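Local coordinates for YfkN protein (PDB 3GVE) that belongs to the calcineurin-like metallophosphoesterase family and carries a two-metal centre, occupied here by a manganese and a magnesium ion, at residues 17-22 / 249-254; 60-65 / 212-217; 64-69 / 108-113; 81-86 / 115-120; 104-109 / 127-132. All blocks are in the same frame, centred on the assembly; numbering follows the deposited sequence.

Contact 1: residues 17-22 / 249-254; sequences TTDIHA and HQHGLF. With MN (manganese (II) ion), chain C; MG (magnesium ion), chain D.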
# COMPACT_ATOMS: atom_id res chain seq x y z
N THR A 17 1.10 18.85 -3.66
CA THR A 17 1.20 17.47 -3.11
C THR A 17 0.07 16.65 -3.68
O THR A 17 -0.97 17.20 -4.19
CB THR A 17 1.13 17.51 -1.58
OG1 THR A 17 -0.01 18.30 -1.15
CG2 THR A 17 2.38 18.12 -1.01
N THR A 18 0.25 15.34 -3.70
CA THR A 18 -0.81 14.44 -4.12
C THR A 18 -0.68 13.09 -3.43
O THR A 18 0.41 12.66 -3.10
CB THR A 18 -0.82 14.22 -5.67
OG1 THR A 18 -2.08 13.66 -6.09
CG2 THR A 18 0.34 13.31 -6.13
N ASP A 19 -1.81 12.43 -3.25
CA ASP A 19 -1.83 11.06 -2.74
C ASP A 19 -1.02 10.91 -1.44
O ASP A 19 -0.33 9.93 -1.22
CB ASP A 19 -1.39 10.06 -3.83
CG ASP A 19 -2.38 10.00 -4.98
OD1 ASP A 19 -3.31 9.17 -4.91
OD2 ASP A 19 -2.24 10.80 -5.94
N ILE A 20 -1.18 11.85 -0.49
CA ILE A 20 -0.46 11.87 0.79
C ILE A 20 -0.95 10.70 1.65
O ILE A 20 -0.16 10.12 2.41
CB ILE A 20 -0.67 13.25 1.49
CG1 ILE A 20 0.11 14.32 0.78
CG2 ILE A 20 -0.24 13.17 2.93
CD1 ILE A 20 1.46 14.25 0.77
N HIS A 21 -2.22 10.38 1.54
CA HIS A 21 -2.85 9.21 2.15
C HIS A 21 -2.64 9.20 3.67
O HIS A 21 -2.30 8.20 4.27
CB HIS A 21 -2.36 7.91 1.47
CG HIS A 21 -3.06 7.60 0.18
ND1 HIS A 21 -4.39 7.25 0.13
CD2 HIS A 21 -2.63 7.62 -1.10
CE1 HIS A 21 -4.74 7.05 -1.13
NE2 HIS A 21 -3.69 7.27 -1.90
N ALA A 22 -2.86 10.37 4.27
CA ALA A 22 -2.86 10.55 5.74
C ALA A 22 -1.50 10.36 6.40
O ALA A 22 -1.39 10.31 7.61
CB ALA A 22 -3.92 9.66 6.42
N HIS A 249 -3.22 10.13 -8.62
CA HIS A 249 -3.99 8.90 -8.68
C HIS A 249 -3.12 7.67 -8.96
O HIS A 249 -3.25 6.69 -8.27
CB HIS A 249 -5.16 9.03 -9.66
CG HIS A 249 -6.06 7.84 -9.69
ND1 HIS A 249 -6.75 7.41 -8.57
CD2 HIS A 249 -6.39 7.00 -10.69
CE1 HIS A 249 -7.47 6.34 -8.90
NE2 HIS A 249 -7.26 6.07 -10.18
N GLN A 250 -2.26 7.72 -9.97
CA GLN A 250 -1.45 6.57 -10.38
C GLN A 250 -0.26 6.29 -9.47
O GLN A 250 0.31 5.21 -9.51
CB GLN A 250 -0.96 6.74 -11.82
CG GLN A 250 -1.99 6.40 -12.87
CD GLN A 250 -1.58 6.86 -14.26
OE1 GLN A 250 -0.82 7.79 -14.43
NE2 GLN A 250 -2.12 6.20 -15.27
N HIS A 251 0.11 7.25 -8.63
CA HIS A 251 1.27 7.09 -7.75
C HIS A 251 2.58 6.96 -8.56
O HIS A 251 3.56 6.41 -8.08
CB HIS A 251 1.09 5.90 -6.77
CG HIS A 251 -0.03 6.06 -5.77
ND1 HIS A 251 -0.08 5.33 -4.61
CD2 HIS A 251 -1.14 6.85 -5.77
CE1 HIS A 251 -1.16 5.68 -3.91
NE2 HIS A 251 -1.83 6.58 -4.61
N GLY A 252 2.59 7.51 -9.78
CA GLY A 252 3.77 7.54 -10.64
C GLY A 252 4.52 8.86 -10.60
O GLY A 252 4.25 9.68 -9.72
N LEU A 253 5.45 9.06 -11.54
CA LEU A 253 6.24 10.27 -11.62
C LEU A 253 5.98 10.95 -12.94
O LEU A 253 6.01 10.29 -14.00
CB LEU A 253 7.75 9.95 -11.51
CG LEU A 253 8.19 9.20 -10.25
CD1 LEU A 253 9.75 9.06 -10.26
CD2 LEU A 253 7.74 9.86 -9.02
N PHE A 254 5.81 12.25 -12.91
CA PHE A 254 5.82 13.02 -14.14
C PHE A 254 6.33 14.41 -13.80
O PHE A 254 5.87 15.00 -12.84
CB PHE A 254 4.45 13.10 -14.82
CG PHE A 254 4.54 13.75 -16.19
CD1 PHE A 254 4.82 13.00 -17.31
CD2 PHE A 254 4.50 15.12 -16.30
CE1 PHE A 254 4.98 13.59 -18.54
CE2 PHE A 254 4.66 15.74 -17.54
CZ PHE A 254 4.91 14.97 -18.67
MN MN C . -3.92 7.26 -4.12
MG MG D . -6.72 8.01 -6.24
O HOH W 1 -0.05 10.00 -7.65
O HOH W 2 -4.71 6.64 -6.09
O HOH W 3 -4.76 5.21 -3.72
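Asp19 OD2 is gripped by three donors: the backbone N of His249 at 2.9 Å on its syn side, the hydroxyl OG1 of Thr18 from the opposite face of the carboxylate plane, and a water that also accepts from the backbone N of His251. These bonds fix the rotation of the carboxylate and leave the other oxygen for the metal: Asp19 OD1 binds manganese at 2.1 Å. His21 NE2 and His251 NE2 take further places on the same ion, each at 2.2 Å. The two imidazoles converge on it edge-on, their planes 58° apart, without stacking. Such a cluster, an Asp-X-His pair after the first strand and a His-X-His pair late in the domain, is a hallmark of the calcineurin-like metallophosphoesterase fold. In the second pair the rings part company. His249 has CG anti to its backbone N (chi1 -175°), which carries ND1 to magnesium at 2.4 Å, while His251 serves manganese. A water bridges the metals and lies 2.6 Å from His249 O. Asp64 completes the manganese shell; behind the ligands, His21 ND1 is bonded to Gln67 O and His249 NE2 to Glu229.

Contact 2: residues 60-65 / 212-217; sequences VDNGDL and IALAHT. With MG (magnesium ion), chain D; MN (manganese (II) ion), chain C.
Asn62 is tied to the 212-217 segment by two hydrogen bonds of opposite direction, one with His216 and one with Ala215. His216 ND1 donates to Asn62 O over 2.8 Å, with the acceptor lying in the ring plane, and Asn62 ND2 donates to Ala215 O over 3.0 Å, approaching from above that carbonyl's plane. The histidine bond fixes the rotation of the imidazole, whose other nitrogen, NE2, binds magnesium at 2.3 Å. The tight part of the contact lies here and just behind it, where Asn62 OD1 rests 3.0 Å from Leu214 C. Gly63 N is held by Asp61 OD2 in an Asx turn, while Asp61 OD1 is bonded to Thr17 OG1. Farther back along strands 57-61 and 210-215 the contact is apolar and has fewer touching atoms: Val60 CG2 meets Leu214 CD2 at 3.6 Å, with Ile246 of strand 244-247 against both side chains. The metal end, by contrast, is the watery side. There Asp64 OD2 bridges the ions, 2.4 Å from magnesium and 2.3 Å from manganese, beside a water that joins the same two metals; the backbone N of His109 bonds to Asp64 OD1. Ligands at the ends of strands from two facing sheets thus meet at one centre, as in the metallophosphoesterase fold. With ND1 donating to a carbonyl, His216 presents NE2 as the lone-pair donor to magnesium, and the shared carboxylate probably offsets part of the repulsion between the two cations.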
# COMPACT_ATOMS: atom_id res chain seq x y z
N VAL A 60 -0.92 23.79 -3.34
CA VAL A 60 -2.17 23.04 -3.57
C VAL A 60 -1.99 21.57 -3.29
O VAL A 60 -0.92 21.02 -3.43
CB VAL A 60 -2.68 23.24 -5.03
CG1 VAL A 60 -2.89 24.73 -5.32
CG2 VAL A 60 -1.71 22.64 -6.05
N ASP A 61 -3.08 20.94 -2.88
CA ASP A 61 -3.11 19.49 -2.72
C ASP A 61 -4.05 18.86 -3.74
O ASP A 61 -5.09 19.43 -4.04
CB ASP A 61 -3.57 19.08 -1.33
CG ASP A 61 -3.48 17.59 -1.12
OD1 ASP A 61 -2.37 17.05 -1.03
OD2 ASP A 61 -4.53 16.95 -1.12
N ASN A 62 -3.68 17.69 -4.23
CA ASN A 62 -4.44 17.03 -5.29
C ASN A 62 -5.32 15.85 -4.89
O ASN A 62 -5.78 15.12 -5.76
CB ASN A 62 -3.47 16.60 -6.40
CG ASN A 62 -4.15 16.58 -7.78
OD1 ASN A 62 -4.93 17.46 -8.11
ND2 ASN A 62 -3.80 15.56 -8.59
N GLY A 63 -5.59 15.68 -3.59
CA GLY A 63 -6.51 14.65 -3.13
C GLY A 63 -5.86 13.32 -2.78
O GLY A 63 -4.66 13.16 -2.84
N ASP A 64 -6.70 12.35 -2.40
CA ASP A 64 -6.26 11.11 -1.71
C ASP A 64 -5.40 11.51 -0.50
O ASP A 64 -4.26 11.07 -0.33
CB ASP A 64 -5.54 10.13 -2.65
CG ASP A 64 -6.49 9.16 -3.32
OD1 ASP A 64 -7.71 9.39 -3.25
OD2 ASP A 64 -5.98 8.19 -3.94
N LEU A 65 -5.98 12.36 0.33
CA LEU A 65 -5.31 13.03 1.45
C LEU A 65 -5.68 12.49 2.83
O LEU A 65 -4.82 12.30 3.67
CB LEU A 65 -5.62 14.53 1.38
CG LEU A 65 -5.21 15.36 2.60
CD1 LEU A 65 -3.71 15.43 2.69
CD2 LEU A 65 -5.83 16.78 2.51
N ILE A 212 -5.80 26.66 -12.75
CA ILE A 212 -5.00 25.48 -12.26
C ILE A 212 -5.96 24.35 -12.06
O ILE A 212 -6.97 24.48 -11.33
CB ILE A 212 -4.28 25.84 -10.97
CG1 ILE A 212 -3.29 27.01 -11.22
CG2 ILE A 212 -3.53 24.61 -10.48
CD1 ILE A 212 -2.80 27.65 -9.96
N ALA A 213 -5.72 23.24 -12.75
CA ALA A 213 -6.53 22.04 -12.57
C ALA A 213 -5.92 21.13 -11.52
O ALA A 213 -4.75 20.69 -11.73
CB ALA A 213 -6.62 21.29 -13.92
N LEU A 214 -6.68 20.85 -10.48
CA LEU A 214 -6.33 19.83 -9.52
C LEU A 214 -7.00 18.54 -10.01
O LEU A 214 -8.11 18.21 -9.65
CB LEU A 214 -6.77 20.26 -8.12
CG LEU A 214 -6.30 21.68 -7.73
CD1 LEU A 214 -6.79 22.07 -6.36
CD2 LEU A 214 -4.79 21.85 -7.81
N ALA A 215 -6.29 17.86 -10.90
CA ALA A 215 -6.84 16.72 -11.61
C ALA A 215 -6.44 15.44 -10.92
O ALA A 215 -5.34 14.95 -11.11
CB ALA A 215 -6.36 16.74 -13.06
N HIS A 216 -7.34 14.91 -10.10
CA HIS A 216 -7.04 13.65 -9.40
C HIS A 216 -7.29 12.50 -10.36
O HIS A 216 -8.32 11.85 -10.33
CB HIS A 216 -7.79 13.43 -8.07
CG HIS A 216 -7.23 12.27 -7.31
ND1 HIS A 216 -6.17 12.41 -6.44
CD2 HIS A 216 -7.47 10.94 -7.39
CE1 HIS A 216 -5.81 11.23 -5.98
NE2 HIS A 216 -6.59 10.32 -6.53
N THR A 217 -6.30 12.30 -11.21
CA THR A 217 -6.40 11.39 -12.34
C THR A 217 -5.01 11.36 -12.97
O THR A 217 -4.29 12.33 -12.92
CB THR A 217 -7.50 11.86 -13.33
OG1 THR A 217 -7.68 10.89 -14.37
CG2 THR A 217 -7.19 13.23 -13.94
MG MG D . -6.72 8.01 -6.24
MN MN C . -3.92 7.26 -4.12
O HOH W 2 -4.71 6.64 -6.09
O HOH W 3 -4.76 5.21 -3.72

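Contact 3: residues 64-69 / 108-113; sequences DLIQGN and NHEFNY. With MG (magnesium ion), chain D; MN (manganese (II) ion), chain C.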
# COMPACT_ATOMS: atom_id res chain seq x y z
N ASP A 64 -6.70 12.35 -2.40
CA ASP A 64 -6.26 11.11 -1.71
C ASP A 64 -5.40 11.51 -0.50
O ASP A 64 -4.26 11.07 -0.33
CB ASP A 64 -5.54 10.13 -2.65
CG ASP A 64 -6.49 9.16 -3.32
OD1 ASP A 64 -7.71 9.39 -3.25
OD2 ASP A 64 -5.98 8.19 -3.94
N LEU A 65 -5.98 12.36 0.33
CA LEU A 65 -5.31 13.03 1.45
C LEU A 65 -5.68 12.49 2.83
O LEU A 65 -4.82 12.30 3.67
CB LEU A 65 -5.62 14.53 1.38
CG LEU A 65 -5.21 15.36 2.60
CD1 LEU A 65 -3.71 15.43 2.69
CD2 LEU A 65 -5.83 16.78 2.51
N ILE A 66 -6.97 12.27 3.07
CA ILE A 66 -7.46 12.03 4.42
C ILE A 66 -7.61 10.57 4.81
O ILE A 66 -7.97 10.27 5.94
CB ILE A 66 -8.82 12.75 4.64
CG1 ILE A 66 -9.95 12.06 3.85
CG2 ILE A 66 -8.70 14.23 4.32
CD1 ILE A 66 -11.33 12.65 4.11
N GLN A 67 -7.33 9.66 3.88
CA GLN A 67 -7.52 8.23 4.09
C GLN A 67 -6.29 7.46 3.66
O GLN A 67 -5.61 7.83 2.73
CB GLN A 67 -8.72 7.76 3.26
CG GLN A 67 -9.15 6.32 3.54
CD GLN A 67 -8.34 5.25 2.81
OE1 GLN A 67 -8.33 4.09 3.22
NE2 GLN A 67 -7.70 5.62 1.74
N GLY A 68 -6.02 6.36 4.35
CA GLY A 68 -5.02 5.41 3.90
C GLY A 68 -4.23 4.70 4.98
O GLY A 68 -3.71 3.62 4.77
N ASN A 69 -4.12 5.32 6.14
CA ASN A 69 -3.37 4.74 7.26
C ASN A 69 -4.15 4.83 8.57
O ASN A 69 -5.25 5.32 8.58
CB ASN A 69 -1.94 5.31 7.34
CG ASN A 69 -1.88 6.76 7.83
OD1 ASN A 69 -0.84 7.41 7.75
ND2 ASN A 69 -2.96 7.24 8.37
N ASN A 108 -10.39 9.87 -4.99
CA ASN A 108 -11.40 8.80 -4.78
C ASN A 108 -11.52 8.39 -3.32
O ASN A 108 -12.58 8.08 -2.80
CB ASN A 108 -11.16 7.56 -5.68
CG ASN A 108 -9.69 7.13 -5.75
OD1 ASN A 108 -8.79 7.87 -6.13
ND2 ASN A 108 -9.45 5.95 -5.27
N HIS A 109 -10.39 8.34 -2.64
CA HIS A 109 -10.38 7.86 -1.22
C HIS A 109 -11.05 8.85 -0.25
O HIS A 109 -11.36 8.41 0.86
CB HIS A 109 -8.98 7.43 -0.79
CG HIS A 109 -8.59 6.14 -1.41
ND1 HIS A 109 -9.13 4.93 -1.01
CD2 HIS A 109 -7.78 5.88 -2.46
CE1 HIS A 109 -8.64 3.95 -1.78
NE2 HIS A 109 -7.79 4.51 -2.65
N GLU A 110 -11.28 10.09 -0.66
CA GLU A 110 -12.03 11.02 0.18
C GLU A 110 -13.47 10.57 0.43
O GLU A 110 -14.07 11.04 1.35
CB GLU A 110 -12.01 12.44 -0.44
CG GLU A 110 -10.95 13.40 0.15
CD GLU A 110 -9.54 13.00 -0.22
OE1 GLU A 110 -9.31 12.68 -1.38
OE2 GLU A 110 -8.68 13.01 0.64
N PHE A 111 -13.96 9.67 -0.40
CA PHE A 111 -15.34 9.20 -0.31
C PHE A 111 -15.51 7.94 0.53
O PHE A 111 -16.61 7.51 0.76
CB PHE A 111 -15.89 8.98 -1.72
CG PHE A 111 -15.99 10.24 -2.52
CD1 PHE A 111 -17.10 11.06 -2.40
CD2 PHE A 111 -14.97 10.64 -3.36
CE1 PHE A 111 -17.18 12.24 -3.11
CE2 PHE A 111 -15.04 11.81 -4.06
CZ PHE A 111 -16.14 12.60 -3.94
N ASN A 112 -14.40 7.34 0.95
CA ASN A 112 -14.41 6.03 1.62
C ASN A 112 -15.18 6.03 2.95
O ASN A 112 -15.66 5.00 3.37
CB ASN A 112 -12.98 5.54 1.95
CG ASN A 112 -12.15 5.13 0.73
OD1 ASN A 112 -11.00 4.81 0.91
ND2 ASN A 112 -12.71 5.13 -0.46
N TYR A 113 -15.28 7.18 3.60
CA TYR A 113 -15.92 7.26 4.92
C TYR A 113 -17.30 7.90 4.85
O TYR A 113 -17.89 8.24 5.87
CB TYR A 113 -15.01 8.02 5.88
CG TYR A 113 -13.70 7.31 6.17
CD1 TYR A 113 -13.65 5.94 6.28
CD2 TYR A 113 -12.53 8.01 6.33
CE1 TYR A 113 -12.48 5.28 6.53
CE2 TYR A 113 -11.34 7.35 6.60
CZ TYR A 113 -11.33 5.99 6.70
OH TYR A 113 -10.15 5.34 6.97
MG MG D . -6.72 8.01 -6.24
MN MN C . -3.92 7.26 -4.12
O HOH W 4 -9.98 3.07 5.53
O HOH W 5 -7.43 6.00 6.77
O HOH W 2 -4.71 6.64 -6.09
O HOH W 3 -4.76 5.21 -3.72
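Asp64 and Asn108 meet at the magnesium ion, which Asn108 OD1 binds at 2.1 Å. Asn108 folds its CG between its own backbone N and carbonyl carbon (chi1 43°), turning the amide oxygen to the metal; its ND2 is hydrogen-bonded to citric acid, probably from the crystallisation liquor. The oxygen of Asp64 that does not bridge the metals, OD1, accepts from His109 N at 2.9 Å, on the syn side and 25° out of the carboxylate plane. The 3-10 turn from Asn108, with Gly107 before it, carries the Gly-Asn-His-Glu motif typical of calcineurin-like phosphoesterases, and it packs on the loop after strand 57-61. Its glutamate, Glu110, is a second-shell residue that organises the metal-binding loop. OE1 takes Asp64 N at 2.8 Å, OE2 takes Leu65 N at 2.8 Å and Ile66 N at 3.1 Å, and Gly107 N also bonds to OE1, so four backbone N-H groups grip the buried carboxylate and probably offset its charge. Farther out, His109 ND1 donates to Asn112 OD1 at 2.7 Å, in the ring plane, which fixes the imidazole's tilt. The Gln67 amide packs against that ring with planes 20° apart. At the outer margin two waters link Tyr113 OH to Gln67 OE1, Gly68 N and Asn69 O.

Contact 4: residues 81-86 / 115-120; sequences DDIISG and LDFLDG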
# COMPACT_ATOMS: atom_id res chain seq x y z
N ASP A 81 -18.24 12.62 14.81
CA ASP A 81 -19.37 13.49 15.12
C ASP A 81 -18.98 14.96 15.12
O ASP A 81 -19.66 15.77 14.52
CB ASP A 81 -20.03 13.08 16.43
CG ASP A 81 -20.72 11.75 16.33
OD1 ASP A 81 -21.19 11.41 15.24
OD2 ASP A 81 -20.78 11.04 17.35
N ASP A 82 -17.88 15.29 15.78
CA ASP A 82 -17.42 16.68 15.85
C ASP A 82 -16.86 17.21 14.52
O ASP A 82 -16.96 18.40 14.25
CB ASP A 82 -16.42 16.87 16.96
CG ASP A 82 -17.03 16.69 18.33
OD1 ASP A 82 -18.24 16.90 18.46
OD2 ASP A 82 -16.30 16.29 19.24
N ILE A 83 -16.30 16.33 13.70
CA ILE A 83 -15.84 16.75 12.38
C ILE A 83 -17.06 17.05 11.51
O ILE A 83 -17.11 18.04 10.81
CB ILE A 83 -14.88 15.70 11.77
CG1 ILE A 83 -13.54 15.73 12.51
CG2 ILE A 83 -14.68 15.95 10.28
CD1 ILE A 83 -12.56 14.55 12.18
N ILE A 84 -18.07 16.20 11.60
CA ILE A 84 -19.29 16.38 10.80
C ILE A 84 -20.01 17.70 11.10
O ILE A 84 -20.44 18.39 10.20
CB ILE A 84 -20.22 15.17 10.97
CG1 ILE A 84 -19.70 14.01 10.12
CG2 ILE A 84 -21.64 15.51 10.60
CD1 ILE A 84 -20.45 12.73 10.30
N SER A 85 -20.08 18.04 12.37
CA SER A 85 -20.77 19.24 12.84
C SER A 85 -19.91 20.49 12.63
O SER A 85 -20.41 21.60 12.69
CB SER A 85 -21.12 19.10 14.32
OG SER A 85 -19.99 19.22 15.15
N GLY A 86 -18.62 20.29 12.40
CA GLY A 86 -17.70 21.40 12.20
C GLY A 86 -17.14 21.90 13.51
O GLY A 86 -16.40 22.86 13.56
N LEU A 115 -20.34 10.49 2.60
CA LEU A 115 -20.52 11.87 2.18
C LEU A 115 -20.57 12.86 3.35
O LEU A 115 -20.08 13.95 3.24
CB LEU A 115 -21.78 12.01 1.32
CG LEU A 115 -21.70 11.37 -0.08
CD1 LEU A 115 -23.09 11.25 -0.71
CD2 LEU A 115 -20.78 12.16 -1.01
N ASP A 116 -21.17 12.46 4.47
CA ASP A 116 -21.30 13.39 5.58
C ASP A 116 -19.94 13.71 6.21
O ASP A 116 -19.65 14.85 6.48
CB ASP A 116 -22.27 12.86 6.65
CG ASP A 116 -23.71 12.83 6.19
OD1 ASP A 116 -24.07 13.50 5.21
OD2 ASP A 116 -24.49 12.13 6.85
N PHE A 117 -19.12 12.68 6.41
CA PHE A 117 -17.80 12.88 6.97
C PHE A 117 -16.95 13.75 6.06
O PHE A 117 -16.24 14.60 6.51
CB PHE A 117 -17.12 11.54 7.25
CG PHE A 117 -15.79 11.68 7.92
CD1 PHE A 117 -15.70 11.98 9.28
CD2 PHE A 117 -14.62 11.52 7.21
CE1 PHE A 117 -14.47 12.10 9.90
CE2 PHE A 117 -13.41 11.63 7.84
CZ PHE A 117 -13.33 11.92 9.19
N LEU A 118 -17.08 13.55 4.76
CA LEU A 118 -16.34 14.37 3.81
C LEU A 118 -16.78 15.84 3.88
O LEU A 118 -15.96 16.72 3.87
CB LEU A 118 -16.49 13.82 2.38
CG LEU A 118 -15.72 14.58 1.29
CD1 LEU A 118 -14.25 14.73 1.68
CD2 LEU A 118 -15.86 13.87 -0.05
N ASP A 119 -18.09 16.07 3.94
CA ASP A 119 -18.60 17.43 4.07
C ASP A 119 -18.05 18.06 5.36
O ASP A 119 -17.63 19.19 5.35
CB ASP A 119 -20.13 17.46 4.11
CG ASP A 119 -20.77 17.29 2.73
OD1 ASP A 119 -20.14 17.56 1.70
OD2 ASP A 119 -21.94 16.89 2.72
N GLY A 120 -18.04 17.30 6.44
CA GLY A 120 -17.54 17.81 7.71
C GLY A 120 -16.06 18.13 7.64
O GLY A 120 -15.61 19.12 8.17
O HOH W 6 -21.26 17.17 7.45
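Ile83 and Phe117 cross obliquely between two helices, the isoleucine pressing CD1 and CG2 against one corner of the phenyl ring, CE1, each at 3.9 Å. The chi1 of Phe117 is extended (-176°), laying the ring toward helix 70-85, where Val76 and Lys80 also touch it. Ile84 lays its side chain against the backbone of helix 115-123: its CG1 lies 3.7 Å from Asp116 O and 3.8 Å from Phe117 CA, with CD1 beside the CB of Asp116. Between the two isoleucines the backbones themselves meet. Gly120 CA stands 3.1 Å from Ile83 O and 3.8 Å from Ile84 CA, an approach that leaves no room for a side chain. The side-chain packing is apolar; at the margin one water lies within bonding distance of both Ile84 O and Asp116 O, and Lys123 reaches Ile84 O. Asp119, turned elsewhere, forms a salt bridge with Arg142. The axes of the short segments approach to 7.6 Å and make an angle of 65°. This is close helix-helix packing with a glycine at the closest backbone approach, and it joins the C-terminal end of helix 70-85 to the helix of the beta-alpha-beta unit built on strands 104-105 and 129-130.

Contact 5: residues 104-109 / 127-132; sequences GTLGNH and FPIVNA. With MG (magnesium ion), chain D.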
# COMPACT_ATOMS: atom_id res chain seq x y z
N GLY A 104 -7.41 22.73 -2.40
CA GLY A 104 -7.31 21.28 -2.44
C GLY A 104 -8.46 20.71 -3.27
O GLY A 104 -9.31 21.45 -3.78
N THR A 105 -8.48 19.37 -3.38
CA THR A 105 -9.52 18.71 -4.20
C THR A 105 -9.84 17.35 -3.67
O THR A 105 -9.22 16.89 -2.66
CB THR A 105 -9.07 18.71 -5.68
OG1 THR A 105 -10.22 18.46 -6.50
CG2 THR A 105 -8.02 17.62 -5.97
N LEU A 106 -10.78 16.64 -4.30
CA LEU A 106 -11.18 15.33 -3.85
C LEU A 106 -10.54 14.26 -4.69
O LEU A 106 -10.59 14.24 -5.88
CB LEU A 106 -12.69 15.19 -3.90
CG LEU A 106 -13.44 16.34 -3.18
CD1 LEU A 106 -14.91 16.18 -3.33
CD2 LEU A 106 -13.05 16.52 -1.75
N GLY A 107 -9.91 13.30 -3.97
CA GLY A 107 -9.46 12.09 -4.62
C GLY A 107 -10.55 11.02 -4.33
O GLY A 107 -11.53 11.24 -3.59
N ASN A 108 -10.39 9.87 -4.99
CA ASN A 108 -11.40 8.80 -4.78
C ASN A 108 -11.52 8.39 -3.32
O ASN A 108 -12.58 8.08 -2.80
CB ASN A 108 -11.16 7.56 -5.68
CG ASN A 108 -9.69 7.13 -5.75
OD1 ASN A 108 -8.79 7.87 -6.13
ND2 ASN A 108 -9.45 5.95 -5.27
N HIS A 109 -10.39 8.34 -2.64
CA HIS A 109 -10.38 7.86 -1.22
C HIS A 109 -11.05 8.85 -0.25
O HIS A 109 -11.36 8.41 0.86
CB HIS A 109 -8.98 7.43 -0.79
CG HIS A 109 -8.59 6.14 -1.41
ND1 HIS A 109 -9.13 4.93 -1.01
CD2 HIS A 109 -7.78 5.88 -2.46
CE1 HIS A 109 -8.64 3.95 -1.78
NE2 HIS A 109 -7.79 4.51 -2.65
N PHE A 127 -8.97 26.93 3.33
CA PHE A 127 -8.82 27.10 1.90
C PHE A 127 -9.94 26.35 1.18
O PHE A 127 -10.51 25.44 1.72
CB PHE A 127 -7.46 26.56 1.45
CG PHE A 127 -7.18 25.16 1.93
CD1 PHE A 127 -7.50 24.08 1.14
CD2 PHE A 127 -6.65 24.93 3.19
CE1 PHE A 127 -7.27 22.80 1.58
CE2 PHE A 127 -6.42 23.65 3.64
CZ PHE A 127 -6.71 22.57 2.85
N PRO A 128 -10.21 26.75 -0.05
CA PRO A 128 -11.25 26.08 -0.84
C PRO A 128 -10.83 24.67 -1.27
O PRO A 128 -9.70 24.46 -1.69
CB PRO A 128 -11.37 26.96 -2.09
CG PRO A 128 -10.05 27.69 -2.17
CD PRO A 128 -9.65 27.92 -0.75
N ILE A 129 -11.76 23.74 -1.18
CA ILE A 129 -11.61 22.38 -1.69
C ILE A 129 -12.63 22.26 -2.82
O ILE A 129 -13.82 22.37 -2.59
CB ILE A 129 -11.79 21.35 -0.57
CG1 ILE A 129 -10.62 21.50 0.41
CG2 ILE A 129 -11.82 19.95 -1.13
CD1 ILE A 129 -10.75 20.65 1.69
N VAL A 130 -12.15 22.09 -4.03
CA VAL A 130 -13.00 22.20 -5.20
C VAL A 130 -13.17 20.86 -5.90
O VAL A 130 -12.29 20.02 -5.87
CB VAL A 130 -12.45 23.27 -6.21
CG1 VAL A 130 -12.55 24.68 -5.59
CG2 VAL A 130 -11.00 22.96 -6.61
N ASN A 131 -14.32 20.70 -6.54
CA ASN A 131 -14.57 19.57 -7.42
C ASN A 131 -15.72 19.92 -8.37
O ASN A 131 -16.75 20.37 -7.89
CB ASN A 131 -14.90 18.30 -6.64
CG ASN A 131 -15.43 17.22 -7.56
OD1 ASN A 131 -16.61 17.17 -7.84
ND2 ASN A 131 -14.54 16.39 -8.08
N ALA A 132 -15.50 19.74 -9.65
CA ALA A 132 -16.46 20.18 -10.65
C ALA A 132 -17.33 19.07 -11.19
O ALA A 132 -18.38 19.35 -11.74
CB ALA A 132 -15.73 20.88 -11.80
MG MG D . -6.72 8.01 -6.24
O HOH W 7 -11.83 16.35 -7.23
O HOH W 2 -4.71 6.64 -6.09
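A short parallel strand pair, the two strands of a beta-alpha-beta unit, joins Gly104 and Ile129. Gly104 bonds on both sides of that residue: its N donates to Pro128 O at 3.0 Å, in the carbonyl plane, and its O accepts from Val130 N at 2.9 Å. Ile129 CA adds a CH...O contact to Gly104 O. Beyond the bridge the ladder passes to a side chain. Thr105 turns its hydroxyl to the far side from its amide nitrogen (chi1 -162°), and OG1 donates to Val130 O over 2.7 Å, nearly along the C=O axis. The same hydroxyl accepts from a water that also donates to Leu106 O and accepts from Asn131 ND2, tying the two chains together where they diverge; Asn131 OD1 is itself bonded to Val134 N. Apolar contacts flank the ladder. Leu106 spreads its two methyl groups, CD2 on Ile129 CG2 at 3.7 Å and CD1 on Asn131 CB at 3.9 Å, crossing both side chains at about a right angle. Past Leu106 the first chain leaves the pair and runs on to the magnesium ligand Asn108. Helix 115-123 connects the two strands and packs on them, Leu118 and Ile122 against Leu106 and Ile122 against Ile129; on the other flank Thr105 touches Asn62.

Contacts 1, 2 and 3 converge on the two-metal centre, each supplying ligands to both ions. Contacts 2 and 3 share Asp64, the residue common to both metal sites. Contact 1 abuts contact 2 through Thr17 OG1 and Asp61 OD1, 2.7 Å apart, and contact 3 through His21 ND1 and Gln67 O, 2.9 Å apart. Contact 5 delivers Asn108 and His109 to contact 3; its centre lies about 7 Å from that of contact 2, and Thr105 CG2 packs 3.4 Å from Asn62 O. Contact 4 is remote, its nearest atoms about 10 Å from those of contact 1, yet Leu118 of its second helix touches Phe111 in segment 108-113 and Leu106 in segment 104-109.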